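Local coordinates for glutamine aminotransferase class-II domain protein (Ruegeria pomeroyi, PDB 3MDN) that probably acts as a class-II glutamine amidotransferase, using an Ntn-type domain to release ammonia from glutamine, at residues N99-H113 with F135-F149. Sequence-based numbering, arbitrary orientation.
Sequences NNCHPFAARRWCFMH and FYTYRKGSTDSEVLF
Glu-146 crosses one face of the Phe-104 ring at about a right angle. Its CB sits over the rim of that face, 3.8 Å from the ring centroid, in a CH-pi contact. With CG anti to the backbone N (chi1 -172°) and the chain extended beyond it, Glu-146 CG lies 3.8 Å from Phe-104 CD1 and CD 3.9 Å from Phe-104 CE1. The carboxylate stays beside the ring, its plane 27° from it, and meets the loop 139-141. There OE2 accepts from Lys-140 N, while OE1 takes Gly-141 N on its syn lone pair and Arg-139 NH1 on the anti side, 2.9 Å away, in a salt bridge. Cut back to alanine, this side chain would lose its carboxylate, and the amides of Lys-140 and Gly-141 would probably be left without their acceptor and Arg-139 without this partner. The N-cap residue Thr-143 accepts the backbone N of Glu-146 on OG1. Farther along the helix, Phe-149 and Phe-111 lie nearly parallel (16°) but slid apart, each CB over the other's ring; Phe-111 CB comes to 3.4 Å from Phe-149 CD1. Ala-106 CB centres on one face of Tyr-138, 3.7 Å from its centroid. Phe-135 CE1 comes over one face of the Arg-107 guanidinium, the planes steeply tilted; NH1 and NH2 form salt bridges with Glu-158 and Glu-134. Helix 144-154 thus packs on the antiparallel sheet through the 104-106/109-114 hairpin, consistent with the layered build of Ntn-type domains; the axis of helix 144-149 passes 8.4 Å from that of strand 109-113, strand 185-192 continues the sheet, and Leu-148 reaches helix 161-179.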
loop_
_atom_site.group_PDB
_atom_site.type_symbol
_atom_site.label_atom_id
_atom_site.label_comp_id
_atom_site.label_asym_id
_atom_site.label_seq_id
_atom_site.Cartn_x
_atom_site.Cartn_y
_atom_site.Cartn_z
ATOM N N ASN D 99 11.813 7.469 3.163
ATOM C CA ASN D 99 10.867 6.903 4.125
ATOM C C ASN D 99 11.155 7.314 5.599
ATOM O O ASN D 99 12.301 7.601 5.970
ATOM C CB ASN D 99 10.783 5.376 3.949
ATOM C CG ASN D 99 9.592 4.758 4.668
ATOM O OD1 ASN D 99 9.628 4.552 5.884
ATOM N ND2 ASN D 99 8.536 4.440 3.914
ATOM N N ASN D 100 10.081 7.352 6.400
ATOM C CA ASN D 100 10.081 7.855 7.780
ATOM C C ASN D 100 9.798 6.748 8.846
ATOM O O ASN D 100 9.485 7.046 10.021
ATOM C CB ASN D 100 9.063 9.014 7.914
ATOM C CG ASN D 100 9.510 10.325 7.196
ATOM O OD1 ASN D 100 8.832 11.353 7.308
ATOM N ND2 ASN D 100 10.633 10.289 6.475
ATOM N N CYS D 101 9.916 5.479 8.438
ATOM C CA CYS D 101 9.724 4.339 9.355
ATOM C C CYS D 101 11.056 3.747 9.819
ATOM O O CYS D 101 12.011 3.694 9.052
ATOM C CB CYS D 101 8.876 3.234 8.691
ATOM S SG CYS D 101 7.133 3.673 8.408
ATOM N N HIS D 102 11.126 3.295 11.067
ATOM C CA HIS D 102 12.347 2.626 11.530
ATOM C C HIS D 102 12.144 1.143 11.257
ATOM O O HIS D 102 11.045 0.728 10.898
ATOM C CB HIS D 102 12.570 2.843 13.001
ATOM C CG HIS D 102 12.556 4.276 13.441
ATOM N ND1 HIS D 102 11.577 5.180 13.060
ATOM C CD2 HIS D 102 13.373 4.943 14.286
ATOM C CE1 HIS D 102 11.804 6.345 13.637
ATOM N NE2 HIS D 102 12.875 6.221 14.402
ATOM N N PRO D 103 13.203 0.344 11.327
ATOM C CA PRO D 103 14.593 0.721 11.446
ATOM C C PRO D 103 15.101 1.386 10.171
ATOM O O PRO D 103 14.401 1.386 9.148
ATOM C CB PRO D 103 15.304 -0.620 11.651
ATOM C CG PRO D 103 14.224 -1.581 12.027
ATOM C CD PRO D 103 13.047 -1.116 11.262
ATOM N N PHE D 104 16.270 2.005 10.296
ATOM C CA PHE D 104 17.088 2.513 9.210
ATOM C C PHE D 104 18.307 1.584 9.067
ATOM O O PHE D 104 18.676 0.879 9.993
ATOM C CB PHE D 104 17.519 3.952 9.513
ATOM C CG PHE D 104 16.344 4.908 9.697
ATOM C CD1 PHE D 104 15.682 5.438 8.585
ATOM C CD2 PHE D 104 15.872 5.232 10.977
ATOM C CE1 PHE D 104 14.595 6.303 8.740
ATOM C CE2 PHE D 104 14.800 6.095 11.141
ATOM C CZ PHE D 104 14.158 6.633 10.012
ATOM N N ALA D 105 18.893 1.527 7.881
ATOM C CA ALA D 105 20.021 0.626 7.674
ATOM C C ALA D 105 20.941 1.270 6.677
ATOM O O ALA D 105 20.485 1.922 5.737
ATOM C CB ALA D 105 19.531 -0.737 7.123
ATOM N N ALA D 106 22.235 1.086 6.877
ATOM C CA ALA D 106 23.214 1.525 5.897
ATOM C C ALA D 106 24.442 0.657 6.133
ATOM O O ALA D 106 24.877 0.511 7.275
ATOM C CB ALA D 106 23.527 3.010 6.069
ATOM N N ARG D 107 24.962 0.057 5.062
ATOM C CA ARG D 107 26.061 -0.901 5.165
ATOM C C ARG D 107 25.716 -2.066 6.111
ATOM O O ARG D 107 24.661 -2.659 5.968
ATOM C CB ARG D 107 27.324 -0.178 5.628
ATOM C CG ARG D 107 27.756 0.866 4.625
ATOM C CD ARG D 107 28.907 1.683 5.148
ATOM N NE ARG D 107 29.197 2.732 4.174
ATOM C CZ ARG D 107 30.202 3.587 4.274
ATOM N NH1 ARG D 107 31.027 3.515 5.325
ATOM N NH2 ARG D 107 30.379 4.505 3.328
ATOM N N ARG D 108 26.584 -2.381 7.077
ATOM C CA ARG D 108 26.315 -3.483 8.031
ATOM C C ARG D 108 25.369 -3.130 9.204
ATOM O O ARG D 108 24.939 -4.037 9.966
ATOM C CB ARG D 108 27.624 -4.052 8.638
ATOM C CG ARG D 108 28.640 -4.707 7.668
ATOM C CD ARG D 108 29.935 -5.144 8.432
ATOM N NE ARG D 108 29.584 -5.793 9.705
ATOM C CZ ARG D 108 30.439 -6.146 10.673
ATOM N NH1 ARG D 108 31.747 -5.922 10.542
ATOM N NH2 ARG D 108 29.979 -6.726 11.779
ATOM N N TRP D 109 25.062 -1.838 9.356
ATOM C CA TRP D 109 24.425 -1.314 10.577
ATOM C C TRP D 109 22.930 -1.041 10.402
ATOM O O TRP D 109 22.490 -0.701 9.299
ATOM C CB TRP D 109 25.096 -0.010 11.002
ATOM C CG TRP D 109 26.469 -0.208 11.519
ATOM C CD1 TRP D 109 27.618 -0.353 10.798
ATOM C CD2 TRP D 109 26.844 -0.305 12.904
ATOM N NE1 TRP D 109 28.704 -0.517 11.657
ATOM C CE2 TRP D 109 28.248 -0.497 12.953
ATOM C CE3 TRP D 109 26.124 -0.277 14.096
ATOM C CZ2 TRP D 109 28.943 -0.639 14.152
ATOM C CZ3 TRP D 109 26.809 -0.418 15.293
ATOM C CH2 TRP D 109 28.216 -0.596 15.313
ATOM N N CYS D 110 22.166 -1.217 11.475
ATOM C CA CYS D 110 20.769 -0.806 11.471
ATOM C C CYS D 110 20.481 -0.143 12.777
ATOM O O CYS D 110 21.267 -0.274 13.711
ATOM C CB CYS D 110 19.814 -1.980 11.236
ATOM S SG CYS D 110 19.967 -3.340 12.402
ATOM N N PHE D 111 19.356 0.551 12.868
ATOM C CA PHE D 111 19.176 1.521 13.936
ATOM C C PHE D 111 17.707 1.898 14.044
ATOM O O PHE D 111 17.032 2.051 13.040
ATOM C CB PHE D 111 20.023 2.752 13.570
ATOM C CG PHE D 111 19.983 3.870 14.579
ATOM C CD1 PHE D 111 18.964 4.810 14.551
ATOM C CD2 PHE D 111 20.991 3.998 15.523
ATOM C CE1 PHE D 111 18.934 5.843 15.463
ATOM C CE2 PHE D 111 20.979 5.029 16.445
ATOM C CZ PHE D 111 19.944 5.952 16.420
HETATM N N MSE D 112 17.212 2.012 15.258
HETATM C CA MSE D 112 15.874 2.549 15.509
HETATM C C MSE D 112 15.850 3.359 16.814
HETATM O O MSE D 112 16.677 3.148 17.705
HETATM C CB MSE D 112 14.818 1.447 15.517
HETATM C CG MSE D 112 15.029 0.359 16.510
HETATM SE SE MSE D 112 13.599 -0.959 16.323
HETATM C CE MSE D 112 14.299 -2.160 17.728
ATOM N N HIS D 113 14.916 4.300 16.890
ATOM C CA HIS D 113 14.945 5.334 17.885
ATOM C C HIS D 113 13.498 5.661 18.257
ATOM O O HIS D 113 12.638 5.772 17.408
ATOM C CB HIS D 113 15.686 6.566 17.318
ATOM C CG HIS D 113 15.310 7.875 17.956
ATOM N ND1 HIS D 113 15.717 8.239 19.223
ATOM C CD2 HIS D 113 14.595 8.924 17.480
ATOM C CE1 HIS D 113 15.249 9.442 19.513
ATOM N NE2 HIS D 113 14.567 9.881 18.468
ATOM N N PHE D 135 27.906 9.803 3.945
ATOM C CA PHE D 135 26.695 9.118 4.362
ATOM C C PHE D 135 25.439 9.828 3.888
ATOM O O PHE D 135 24.329 9.324 4.100
ATOM C CB PHE D 135 26.676 8.862 5.895
ATOM C CG PHE D 135 27.812 7.989 6.369
ATOM C CD1 PHE D 135 27.755 6.622 6.215
ATOM C CD2 PHE D 135 28.964 8.556 6.914
ATOM C CE1 PHE D 135 28.822 5.817 6.648
ATOM C CE2 PHE D 135 30.029 7.783 7.325
ATOM C CZ PHE D 135 29.953 6.406 7.193
ATOM N N TYR D 136 25.616 10.971 3.222
ATOM C CA TYR D 136 24.467 11.785 2.835
ATOM C C TYR D 136 23.534 11.046 1.862
ATOM O O TYR D 136 22.306 11.187 1.924
ATOM C CB TYR D 136 24.874 13.162 2.308
ATOM C CG TYR D 136 23.718 14.128 2.355
ATOM C CD1 TYR D 136 22.858 14.272 1.261
ATOM C CD2 TYR D 136 23.459 14.862 3.503
ATOM C CE1 TYR D 136 21.778 15.142 1.323
ATOM C CE2 TYR D 136 22.383 15.732 3.578
ATOM C CZ TYR D 136 21.546 15.874 2.488
ATOM O OH TYR D 136 20.467 16.745 2.568
ATOM N N THR D 137 24.120 10.243 0.986
ATOM C CA THR D 137 23.353 9.418 0.089
ATOM C C THR D 137 22.298 8.520 0.804
ATOM O O THR D 137 21.293 8.160 0.213
ATOM C CB THR D 137 24.297 8.553 -0.766
ATOM O OG1 THR D 137 23.530 7.808 -1.699
ATOM C CG2 THR D 137 25.098 7.578 0.126
ATOM N N TYR D 138 22.542 8.149 2.055
ATOM C CA TYR D 138 21.577 7.371 2.832
ATOM C C TYR D 138 20.415 8.217 3.410
ATOM O O TYR D 138 19.514 7.671 4.045
ATOM C CB TYR D 138 22.291 6.629 3.975
ATOM C CG TYR D 138 23.392 5.719 3.472
ATOM C CD1 TYR D 138 24.728 6.032 3.665
ATOM C CD2 TYR D 138 23.090 4.552 2.765
ATOM C CE1 TYR D 138 25.743 5.190 3.178
ATOM C CE2 TYR D 138 24.094 3.717 2.276
ATOM C CZ TYR D 138 25.413 4.033 2.497
ATOM O OH TYR D 138 26.415 3.219 1.999
ATOM N N ARG D 139 20.446 9.537 3.227
ATOM C CA ARG D 139 19.407 10.385 3.804
ATOM C C ARG D 139 18.214 10.359 2.845
ATOM O O ARG D 139 18.254 10.992 1.813
ATOM C CB ARG D 139 19.941 11.807 4.068
ATOM C CG ARG D 139 18.911 12.887 4.514
ATOM C CD ARG D 139 18.098 12.465 5.718
ATOM N NE ARG D 139 17.504 13.616 6.396
ATOM C CZ ARG D 139 16.599 13.541 7.364
ATOM N NH1 ARG D 139 16.126 12.356 7.763
ATOM N NH2 ARG D 139 16.140 14.659 7.924
ATOM N N LYS D 140 17.181 9.576 3.184
ATOM C CA LYS D 140 16.051 9.328 2.248
ATOM C C LYS D 140 14.753 10.002 2.664
ATOM O O LYS D 140 13.906 10.241 1.845
ATOM C CB LYS D 140 15.806 7.820 2.075
ATOM C CG LYS D 140 17.003 7.058 1.501
ATOM C CD LYS D 140 17.375 7.682 0.161
ATOM C CE LYS D 140 18.318 6.784 -0.617
ATOM N NZ LYS D 140 18.791 7.463 -1.853
ATOM N N GLY D 141 14.589 10.295 3.945
ATOM C CA GLY D 141 13.361 10.949 4.399
ATOM C C GLY D 141 13.674 12.214 5.167
ATOM O O GLY D 141 14.712 12.862 4.944
ATOM N N SER D 142 12.787 12.575 6.084
ATOM C CA SER D 142 12.940 13.836 6.754
ATOM C C SER D 142 12.877 13.729 8.277
ATOM O O SER D 142 12.729 14.747 8.947
ATOM C CB SER D 142 11.928 14.858 6.221
ATOM O OG SER D 142 10.627 14.574 6.699
ATOM N N THR D 143 13.015 12.531 8.839
ATOM C CA THR D 143 12.962 12.418 10.299
ATOM C C THR D 143 14.252 12.783 11.052
ATOM O O THR D 143 15.371 12.718 10.502
ATOM C CB THR D 143 12.531 10.999 10.792
ATOM O OG1 THR D 143 13.592 10.046 10.580
ATOM C CG2 THR D 143 11.225 10.562 10.150
ATOM N N ASP D 144 14.079 13.104 12.332
ATOM C CA ASP D 144 15.201 13.305 13.258
ATOM C C ASP D 144 15.905 12.015 13.580
ATOM O O ASP D 144 17.110 11.996 13.745
ATOM C CB ASP D 144 14.772 14.011 14.531
ATOM C CG ASP D 144 13.557 13.355 15.210
ATOM O OD1 ASP D 144 13.222 12.184 14.929
ATOM O OD2 ASP D 144 12.931 14.025 16.062
ATOM N N SER D 145 15.148 10.927 13.662
ATOM C CA SER D 145 15.735 9.613 13.905
ATOM C C SER D 145 16.780 9.262 12.863
ATOM O O SER D 145 17.833 8.735 13.197
ATOM C CB SER D 145 14.646 8.542 13.897
ATOM O OG SER D 145 13.686 8.828 14.897
ATOM N N GLU D 146 16.470 9.539 11.599
ATOM C CA GLU D 146 17.350 9.171 10.489
ATOM C C GLU D 146 18.606 10.027 10.513
ATOM O O GLU D 146 19.701 9.528 10.323
ATOM C CB GLU D 146 16.624 9.255 9.154
ATOM C CG GLU D 146 17.449 8.702 7.991
ATOM C CD GLU D 146 16.783 8.798 6.650
ATOM O OE1 GLU D 146 16.041 9.791 6.390
ATOM O OE2 GLU D 146 17.057 7.891 5.816
ATOM N N VAL D 147 18.444 11.313 10.797
ATOM C CA VAL D 147 19.596 12.163 11.088
ATOM C C VAL D 147 20.502 11.617 12.202
ATOM O O VAL D 147 21.713 11.490 12.010
ATOM C CB VAL D 147 19.180 13.604 11.456
ATOM C CG1 VAL D 147 20.438 14.507 11.558
ATOM C CG2 VAL D 147 18.291 14.151 10.386
ATOM N N LEU D 148 19.927 11.279 13.350
ATOM C CA LEU D 148 20.720 10.798 14.456
ATOM C C LEU D 148 21.601 9.615 13.984
ATOM O O LEU D 148 22.786 9.508 14.324
ATOM C CB LEU D 148 19.800 10.359 15.597
ATOM C CG LEU D 148 20.068 10.652 17.086
ATOM C CD1 LEU D 148 19.504 9.520 17.916
ATOM C CD2 LEU D 148 21.544 10.896 17.443
ATOM N N PHE D 149 21.007 8.710 13.222
ATOM C CA PHE D 149 21.726 7.521 12.748
ATOM C C PHE D 149 22.860 7.909 11.806
ATOM O O PHE D 149 23.981 7.461 11.952
ATOM C CB PHE D 149 20.764 6.581 12.025
ATOM C CG PHE D 149 21.418 5.371 11.381
ATOM C CD1 PHE D 149 22.375 4.617 12.045
ATOM C CD2 PHE D 149 20.987 4.943 10.125
ATOM C CE1 PHE D 149 22.917 3.461 11.448
ATOM C CE2 PHE D 149 21.544 3.808 9.514
ATOM C CZ PHE D 149 22.498 3.072 10.182
#